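Local coordinates for ALDH21) (Physcomitrella patens subsp. patens, PDB 5MZ5), which oxidises succinic semialdehyde to succinate with NADP+ as cofactor, as a tetrameric member of the aldehyde dehydrogenase family, at residues P37-I42 and R53-V58; I118-T123 and K128-A133. All blocks are in the same frame, centred on the assembly; numbering follows the deposited sequence.

Contact 1. Residues P37-I42 and R53-V58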
ATOM      1  N   PRO A  37      -1.904  41.891  32.594  1.00 54.23           N
ATOM      2  CA  PRO A  37      -1.532  40.801  31.671  1.00 51.98           C
ATOM      3  C   PRO A  37      -1.462  39.441  32.368  1.00 52.56           C
ATOM      4  O   PRO A  37      -0.949  39.353  33.493  1.00 51.79           O
ATOM      5  CB  PRO A  37      -0.180  41.246  31.110  1.00 53.43           C
ATOM      6  CG  PRO A  37       0.378  42.176  32.124  1.00 58.67           C
ATOM      7  CD  PRO A  37      -0.773  42.810  32.844  1.00 55.15           C
ATOM      8  N   LYS A  38      -2.009  38.387  31.715  1.00 46.08           N
ATOM      9  CA  LYS A  38      -1.983  37.023  32.252  1.00 43.41           C
ATOM     10  C   LYS A  38      -0.553  36.465  32.179  1.00 43.92           C
ATOM     11  O   LYS A  38       0.117  36.612  31.153  1.00 42.62           O
ATOM     12  CB  LYS A  38      -2.956  36.107  31.492  1.00 44.71           C
ATOM     13  CG  LYS A  38      -3.194  34.772  32.191  1.00 50.61           C
ATOM     14  CD  LYS A  38      -4.001  33.788  31.355  1.00 58.74           C
ATOM     15  CE  LYS A  38      -4.136  32.437  32.032  1.00 65.91           C
ATOM     16  NZ  LYS A  38      -2.848  31.685  32.095  1.00 71.75           N
ATOM     17  N   LYS A  39      -0.086  35.842  33.271  1.00 38.92           N
ATOM     18  CA  LYS A  39       1.239  35.227  33.322  1.00 37.69           C
ATOM     19  C   LYS A  39       1.128  33.763  32.922  1.00 40.39           C
ATOM     20  O   LYS A  39       0.241  33.048  33.385  1.00 39.41           O
ATOM     21  CB  LYS A  39       1.908  35.401  34.695  1.00 40.23           C
ATOM     22  CG  LYS A  39       2.200  36.847  35.018  1.00 54.20           C
ATOM     23  CD  LYS A  39       2.916  37.030  36.321  1.00 64.32           C
ATOM     24  CE  LYS A  39       3.494  38.428  36.444  1.00 74.32           C
ATOM     25  NZ  LYS A  39       2.443  39.483  36.555  1.00 85.78           N
ATOM     26  N   TYR A  40       1.988  33.346  31.995  1.00 36.58           N
ATOM     27  CA  TYR A  40       2.026  31.984  31.483  1.00 35.65           C
ATOM     28  C   TYR A  40       3.323  31.323  31.923  1.00 38.13           C
ATOM     29  O   TYR A  40       4.266  31.997  32.334  1.00 36.45           O
ATOM     30  CB  TYR A  40       1.951  31.988  29.939  1.00 36.11           C
ATOM     31  CG  TYR A  40       0.560  32.191  29.384  1.00 37.36           C
ATOM     32  CD1 TYR A  40      -0.024  33.458  29.350  1.00 38.46           C
ATOM     33  CD2 TYR A  40      -0.164  31.122  28.862  1.00 37.62           C
ATOM     34  CE1 TYR A  40      -1.308  33.648  28.843  1.00 38.98           C
ATOM     35  CE2 TYR A  40      -1.443  31.304  28.334  1.00 38.48           C
ATOM     36  CZ  TYR A  40      -2.010  32.570  28.332  1.00 46.79           C
ATOM     37  OH  TYR A  40      -3.265  32.770  27.826  1.00 49.58           O
ATOM     38  N   ASN A  41       3.362  30.003  31.826  1.00 35.04           N
ATOM     39  CA  ASN A  41       4.557  29.232  32.089  1.00 34.85           C
ATOM     40  C   ASN A  41       5.069  28.718  30.762  1.00 37.49           C
ATOM     41  O   ASN A  41       4.306  28.589  29.804  1.00 38.02           O
ATOM     42  CB  ASN A  41       4.241  28.023  32.975  1.00 37.32           C
ATOM     43  CG  ASN A  41       3.881  28.345  34.392  1.00 48.73           C
ATOM     44  OD1 ASN A  41       2.830  27.936  34.878  1.00 42.86           O
ATOM     45  ND2 ASN A  41       4.781  28.989  35.114  1.00 37.21           N
ATOM     46  N   ILE A  42       6.363  28.417  30.711  1.00 33.08           N
ATOM     47  CA  ILE A  42       6.991  27.789  29.560  1.00 31.33           C
ATOM     48  C   ILE A  42       7.246  26.348  29.968  1.00 32.24           C
ATOM     49  O   ILE A  42       7.162  26.031  31.162  1.00 30.23           O
ATOM     50  CB  ILE A  42       8.223  28.547  28.995  1.00 34.39           C
ATOM     51  CG1 ILE A  42       9.352  28.692  30.039  1.00 35.38           C
ATOM     52  CG2 ILE A  42       7.771  29.903  28.461  1.00 34.19           C
ATOM     53  CD1 ILE A  42      10.726  29.180  29.499  1.00 42.53           C
ATOM     54  N   ARG A  53      13.184  34.314  35.543  1.00 45.79           N
ATOM     55  CA  ARG A  53      13.344  34.613  34.120  1.00 42.66           C
ATOM     56  C   ARG A  53      12.769  35.954  33.690  1.00 43.70           C
ATOM     57  O   ARG A  53      11.838  36.476  34.310  1.00 43.33           O
ATOM     58  CB  ARG A  53      12.773  33.478  33.241  1.00 38.42           C
ATOM     59  CG  ARG A  53      13.572  32.191  33.329  1.00 36.89           C
ATOM     60  CD  ARG A  53      12.820  31.033  32.727  1.00 43.26           C
ATOM     61  NE  ARG A  53      13.575  29.791  32.876  1.00 48.79           N
ATOM     62  CZ  ARG A  53      13.490  28.969  33.919  1.00 60.09           C
ATOM     63  NH1 ARG A  53      12.662  29.240  34.924  1.00 43.04           N
ATOM     64  NH2 ARG A  53      14.234  27.874  33.969  1.00 44.99           N
ATOM     65  N   LYS A  54      13.331  36.487  32.591  1.00 38.42           N
ATOM     66  CA  LYS A  54      12.900  37.702  31.928  0.50 38.05           C
ATOM     67  C   LYS A  54      11.559  37.465  31.237  1.00 40.57           C
ATOM     68  O   LYS A  54      11.236  36.332  30.869  1.00 38.57           O
ATOM     69  CB  LYS A  54      13.989  38.146  30.936  1.00 41.60           C
ATOM     70  CG  LYS A  54      14.908  39.270  31.473  1.00 56.01           C
ATOM     71  CD  LYS A  54      15.730  38.916  32.729  1.00 68.76           C
ATOM     72  CE  LYS A  54      15.962  40.113  33.620  1.00 74.46           C
ATOM     73  NZ  LYS A  54      16.146  39.713  35.037  1.00 80.48           N
ATOM     74  N   TRP A  55      10.766  38.521  31.088  1.00 38.88           N
ATOM     75  CA  TRP A  55       9.442  38.398  30.493  1.00 38.77           C
ATOM     76  C   TRP A  55       9.388  38.816  29.051  1.00 40.33           C
ATOM     77  O   TRP A  55      10.032  39.775  28.652  1.00 39.94           O
ATOM     78  CB  TRP A  55       8.401  39.192  31.292  1.00 38.44           C
ATOM     79  CG  TRP A  55       8.165  38.698  32.689  1.00 40.08           C
ATOM     80  CD1 TRP A  55       8.558  39.305  33.846  1.00 43.97           C
ATOM     81  CD2 TRP A  55       7.468  37.503  33.077  1.00 39.53           C
ATOM     82  NE1 TRP A  55       8.135  38.574  34.932  1.00 44.04           N
ATOM     83  CE2 TRP A  55       7.476  37.453  34.489  1.00 44.36           C
ATOM     84  CE3 TRP A  55       6.801  36.489  32.371  1.00 39.76           C
ATOM     85  CZ2 TRP A  55       6.829  36.436  35.207  1.00 43.44           C
ATOM     86  CZ3 TRP A  55       6.176  35.474  33.082  1.00 41.07           C
ATOM     87  CH2 TRP A  55       6.221  35.435  34.482  1.00 42.41           C
ATOM     88  N   LEU A  56       8.615  38.076  28.268  1.00 35.30           N
ATOM     89  CA  LEU A  56       8.306  38.382  26.880  1.00 33.63           C
ATOM     90  C   LEU A  56       6.860  38.907  26.883  1.00 34.12           C
ATOM     91  O   LEU A  56       5.959  38.239  27.425  1.00 31.33           O
ATOM     92  CB  LEU A  56       8.422  37.118  25.995  1.00 33.21           C
ATOM     93  CG  LEU A  56       7.966  37.240  24.523  1.00 37.85           C
ATOM     94  CD1 LEU A  56       8.920  38.149  23.693  1.00 38.09           C
ATOM     95  CD2 LEU A  56       7.834  35.858  23.874  1.00 38.16           C
ATOM     96  N   ASP A  57       6.640  40.093  26.285  1.00 30.48           N
ATOM     97  CA  ASP A  57       5.307  40.706  26.204  1.00 30.48           C
ATOM     98  C   ASP A  57       4.551  40.177  25.007  1.00 32.53           C
ATOM     99  O   ASP A  57       5.093  40.140  23.908  1.00 31.44           O
ATOM    100  CB  ASP A  57       5.415  42.233  26.074  1.00 32.76           C
ATOM    101  CG  ASP A  57       5.832  42.993  27.322  1.00 44.11           C
ATOM    102  OD1 ASP A  57       5.786  42.402  28.421  1.00 45.97           O
ATOM    103  OD2 ASP A  57       6.126  44.210  27.204  1.00 45.42           O
ATOM    104  N   VAL A  58       3.295  39.777  25.210  1.00 28.53           N
ATOM    105  CA  VAL A  58       2.424  39.322  24.131  1.00 26.88           C
ATOM    106  C   VAL A  58       1.256  40.294  24.047  1.00 32.14           C
ATOM    107  O   VAL A  58       0.481  40.438  25.004  1.00 31.80           O
ATOM    108  CB  VAL A  58       1.977  37.840  24.207  1.00 28.68           C
ATOM    109  CG1 VAL A  58       1.101  37.469  23.000  1.00 26.54           C
ATOM    110  CG2 VAL A  58       3.185  36.909  24.304  1.00 28.30           C
TER

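Contact 2. Residues I118-T123 and K128-A133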
ATOM      1  N   ILE A 118      -9.495  28.768  23.894  1.00 28.26           N
ATOM      2  CA  ILE A 118      -8.389  28.655  22.933  1.00 27.85           C
ATOM      3  C   ILE A 118      -8.637  29.587  21.737  1.00 31.74           C
ATOM      4  O   ILE A 118      -7.727  30.327  21.353  1.00 31.76           O
ATOM      5  CB  ILE A 118      -8.104  27.184  22.543  1.00 29.97           C
ATOM      6  CG1 ILE A 118      -7.605  26.383  23.767  1.00 29.97           C
ATOM      7  CG2 ILE A 118      -7.070  27.102  21.414  1.00 29.28           C
ATOM      8  CD1 ILE A 118      -7.751  24.871  23.622  1.00 33.23           C
ATOM      9  N   ALA A 119      -9.881  29.599  21.202  1.00 27.45           N
ATOM     10  CA  ALA A 119     -10.281  30.479  20.095  1.00 26.32           C
ATOM     11  C   ALA A 119     -10.096  31.970  20.460  1.00 28.68           C
ATOM     12  O   ALA A 119      -9.537  32.725  19.658  1.00 26.80           O
ATOM     13  CB  ALA A 119     -11.720  30.204  19.678  1.00 26.70           C
ATOM     14  N   GLN A 120     -10.522  32.365  21.674  1.00 25.06           N
ATOM     15  CA  GLN A 120     -10.390  33.741  22.169  1.00 26.21           C
ATOM     16  C   GLN A 120      -8.918  34.165  22.289  1.00 32.15           C
ATOM     17  O   GLN A 120      -8.577  35.264  21.876  1.00 31.30           O
ATOM     18  CB  GLN A 120     -11.136  33.942  23.509  1.00 27.62           C
ATOM     19  CG  GLN A 120     -12.675  33.948  23.382  1.00 26.96           C
ATOM     20  CD  GLN A 120     -13.230  35.138  22.633  1.00 42.00           C
ATOM     21  OE1 GLN A 120     -12.700  36.253  22.694  1.00 42.23           O
ATOM     22  NE2 GLN A 120     -14.331  34.933  21.921  1.00 35.89           N
ATOM     23  N   THR A 121      -8.055  33.266  22.808  1.00 30.28           N
ATOM     24  CA  THR A 121      -6.610  33.462  22.953  1.00 30.26           C
ATOM     25  C   THR A 121      -5.964  33.615  21.581  1.00 33.43           C
ATOM     26  O   THR A 121      -5.085  34.455  21.423  1.00 33.62           O
ATOM     27  CB  THR A 121      -5.991  32.297  23.748  1.00 33.97           C
ATOM     28  OG1 THR A 121      -6.613  32.232  25.030  1.00 36.63           O
ATOM     29  CG2 THR A 121      -4.489  32.439  23.925  1.00 29.41           C
ATOM     30  N   LEU A 122      -6.396  32.788  20.602  1.00 29.21           N
ATOM     31  CA  LEU A 122      -5.935  32.810  19.221  1.00 28.80           C
ATOM     32  C   LEU A 122      -6.216  34.138  18.564  1.00 30.06           C
ATOM     33  O   LEU A 122      -5.310  34.725  17.994  1.00 29.73           O
ATOM     34  CB  LEU A 122      -6.617  31.706  18.417  1.00 29.51           C
ATOM     35  CG  LEU A 122      -5.824  30.485  18.073  1.00 36.23           C
ATOM     36  CD1 LEU A 122      -6.686  29.527  17.273  1.00 35.74           C
ATOM     37  CD2 LEU A 122      -4.568  30.847  17.247  1.00 41.62           C
ATOM     38  N   THR A 123      -7.469  34.616  18.633  1.00 26.13           N
ATOM     39  CA  THR A 123      -7.879  35.911  18.079  1.00 25.90           C
ATOM     40  C   THR A 123      -7.071  37.054  18.708  1.00 29.72           C
ATOM     41  O   THR A 123      -6.577  37.931  18.001  1.00 27.34           O
ATOM     42  CB  THR A 123      -9.393  36.082  18.255  1.00 30.74           C
ATOM     43  OG1 THR A 123     -10.004  35.233  17.301  1.00 30.53           O
ATOM     44  CG2 THR A 123      -9.869  37.535  18.024  1.00 28.30           C
ATOM     45  N   LYS A 128      -6.579  37.389  14.194  1.00 28.29           N
ATOM     46  CA  LYS A 128      -7.509  36.785  13.236  1.00 27.34           C
ATOM     47  C   LYS A 128      -8.946  36.843  13.761  1.00 30.19           C
ATOM     48  O   LYS A 128      -9.155  36.693  14.964  1.00 27.91           O
ATOM     49  CB  LYS A 128      -7.083  35.365  12.796  1.00 28.48           C
ATOM     50  CG  LYS A 128      -7.348  34.226  13.805  1.00 35.66           C
ATOM     51  CD  LYS A 128      -6.902  32.866  13.289  1.00 39.63           C
ATOM     52  CE  LYS A 128      -5.412  32.806  12.996  1.00 46.60           C
ATOM     53  NZ  LYS A 128      -5.121  31.899  11.849  1.00 53.39           N
ATOM     54  N   PRO A 129      -9.948  37.102  12.893  1.00 27.95           N
ATOM     55  CA  PRO A 129     -11.340  37.154  13.376  1.00 28.10           C
ATOM     56  C   PRO A 129     -11.751  35.894  14.147  1.00 31.72           C
ATOM     57  O   PRO A 129     -11.282  34.809  13.814  1.00 31.11           O
ATOM     58  CB  PRO A 129     -12.137  37.345  12.088  1.00 29.92           C
ATOM     59  CG  PRO A 129     -11.179  38.035  11.174  1.00 34.08           C
ATOM     60  CD  PRO A 129      -9.880  37.355  11.440  1.00 29.02           C
ATOM     61  N   ILE A 130     -12.597  36.040  15.187  1.00 29.01           N
ATOM     62  CA  ILE A 130     -13.051  34.947  16.061  1.00 29.91           C
ATOM     63  C   ILE A 130     -13.648  33.755  15.279  1.00 33.94           C
ATOM     64  O   ILE A 130     -13.416  32.613  15.672  1.00 32.92           O
ATOM     65  CB  ILE A 130     -13.985  35.438  17.215  1.00 33.33           C
ATOM     66  CG1 ILE A 130     -14.217  34.335  18.290  1.00 33.38           C
ATOM     67  CG2 ILE A 130     -15.315  36.033  16.699  1.00 34.11           C
ATOM     68  CD1 ILE A 130     -12.963  33.843  19.074  1.00 38.67           C
ATOM     69  N   LYS A 131     -14.362  34.013  14.164  1.00 31.77           N
ATOM     70  CA  LYS A 131     -14.923  32.943  13.329  1.00 31.51           C
ATOM     71  C   LYS A 131     -13.777  32.108  12.738  1.00 32.54           C
ATOM     72  O   LYS A 131     -13.868  30.882  12.748  1.00 31.43           O
ATOM     73  CB  LYS A 131     -15.822  33.536  12.216  1.00 35.15           C
ATOM     74  CG  LYS A 131     -17.315  33.168  12.272  1.00 55.75           C
ATOM     75  CD  LYS A 131     -18.048  33.541  13.563  1.00 68.92           C
ATOM     76  CE  LYS A 131     -19.510  33.849  13.324  1.00 77.99           C
ATOM     77  NZ  LYS A 131     -20.372  33.500  14.484  1.00 83.98           N
ATOM     78  N   ASP A 132     -12.691  32.773  12.260  1.00 28.64           N
ATOM     79  CA  ASP A 132     -11.507  32.085  11.715  1.00 28.64           C
ATOM     80  C   ASP A 132     -10.733  31.352  12.803  1.00 30.78           C
ATOM     81  O   ASP A 132     -10.252  30.247  12.556  1.00 30.15           O
ATOM     82  CB  ASP A 132     -10.574  33.068  10.974  1.00 31.88           C
ATOM     83  CG  ASP A 132     -11.187  33.726   9.748  1.00 49.35           C
ATOM     84  OD1 ASP A 132     -12.152  33.154   9.183  1.00 52.86           O
ATOM     85  OD2 ASP A 132     -10.670  34.786   9.323  1.00 55.68           O
ATOM     86  N   ALA A 133     -10.614  31.972  14.012  1.00 27.36           N
ATOM     87  CA  ALA A 133      -9.946  31.387  15.176  1.00 27.08           C
ATOM     88  C   ALA A 133     -10.631  30.077  15.591  1.00 29.60           C
ATOM     89  O   ALA A 133      -9.931  29.115  15.858  1.00 28.60           O
ATOM     90  CB  ALA A 133      -9.932  32.374  16.328  1.00 28.36           C
TER

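Contact 1. Residues P37-I42 and R53-V58
Lys39 lays the aliphatic part of its side chain against the six-membered end of the Trp55 indole, the two side chains crossing at roughly a right angle. Lys39 CD sits 4.1 Å from Trp55 CH2, and Lys39 CE is the same 4.1 Å from Trp55 CZ2. The touching is done by methylenes: the lysine chain runs extended as far as CE and then bends (chi4 68°), which turns its ammonium away from the indole. Next along, Tyr40 contributes its backbone, with Tyr40 O near the plane of the indole and 4.0 Å from the edge carbon Trp55 CZ3, a long approach of a carbonyl to a ring C-H. The tyrosine ring points to other neighbours: Lys38 NZ stands over the centre of one face, and Leu219 and Glu226 touch it. The indole has to span a gap, because strands 38-44 and 55-59 are not direct neighbours in their four-stranded sheet, an N-terminal element packed on helix 219-229 of the Rossmann-type cofactor-binding domain. Strand 66-71 runs between them, parallel to the first and antiparallel to the second, and takes the backbone hydrogen bonds of Lys38 and Tyr40. From that middle strand Lys69 makes a cation-pi contact with Trp55, and Pro71 packs on it too. With an alanine replacing Trp55, the Lys39 methylenes would probably lose their apolar partner and the Lys69 ammonium its aromatic one. At the far end of the first segment, Ile42 stretches its longer branch toward the stem of Arg53, with Ile42 CD1 4.3 Å from Arg53 CD. The arginine's charged end is held by a salt bridge from NE to Asp77 and by a hydrogen bond from NH1 to Asp50 O, while Ile42 also packs on Val49, Val70 and Leu222.

Contact 2. Residues I118-T123 and K128-A133
Thr123 reaches across to Lys128 with the one hydrogen bond of this contact: its hydroxyl OG1 donates to Lys128 O at 2.9 Å. The C=O...donor angle is 155°, and the hydroxyl is tilted 24° from the carbonyl plane. OG1 is anti to the threonine's own carbonyl carbon, which faces the hydroxyl to the second segment, and Thr123 CA adds a C-H...O contact to the same Lys128 oxygen. Packing here is tight, for the hydroxyl also meets a methyl, Thr123 OG1 lying 3.0 Å from Ala133 CB. These are two consecutive helices, 115-126 and 130-151, joined by a short turn; Pro129 occupies the N-cap position of the later one, and its carbonyl takes the first-turn hydrogen bond from Ala133 N. The pair packs against helix 219-229 through Ile118, Thr121 and Leu122. The hydroxyl of Thr123 fastens the last turns of one helix to the lead-in of the next. Ile130, on the first turn, sends CG1 anti to its backbone N (chi1 -168°) and thereby carries CD1 back over the earlier helix. There Ile130 CD1 touches Ala119 CB at 3.9 Å and comes within 3.3 Å of Gln120 NE2, an amide nitrogen already hydrogen-bonded to Glu116. The small CB of Ala133 approaches Ala119 O to 3.4 Å and Leu122 CB to 4.0 Å. Having no more than a methyl there allows the helices to come close, the CA atoms of Ala119 and Ala133 being 5.0 Å apart. While its carbonyl serves Thr123, Lys128 sends its side chain the other way, to the border of the succinate site. Its ammonium forms a salt bridge with Glu136 and hydrogen bonds with Gln315 and the backbone O of Asn189, a residue that binds succinate in the complex of this enzyme.

Contact 2 is buried between two consecutive helices, whereas contact 1 lies farther from the centre of the chain, on a small sheet near the surface, only partly buried. The chemistry follows the setting. At 37-42 and 53-58 long side chains bridge two strands kept apart by a third, in loose van der Waals contact over 171 Å². At 118-123 and 128-133 alanines let the backbones come close, Ile130 and Leu122 pack around them, and one hydroxyl binds a carbonyl, burying 359 Å². The two places meet lightly, Tyr40 OH lying 4.1 Å from Thr121 CG2, and both pack on helix 219-229, through Tyr40, Ile42 and Val58 in contact 1 and Ile118, Thr121 and Leu122 in contact 2.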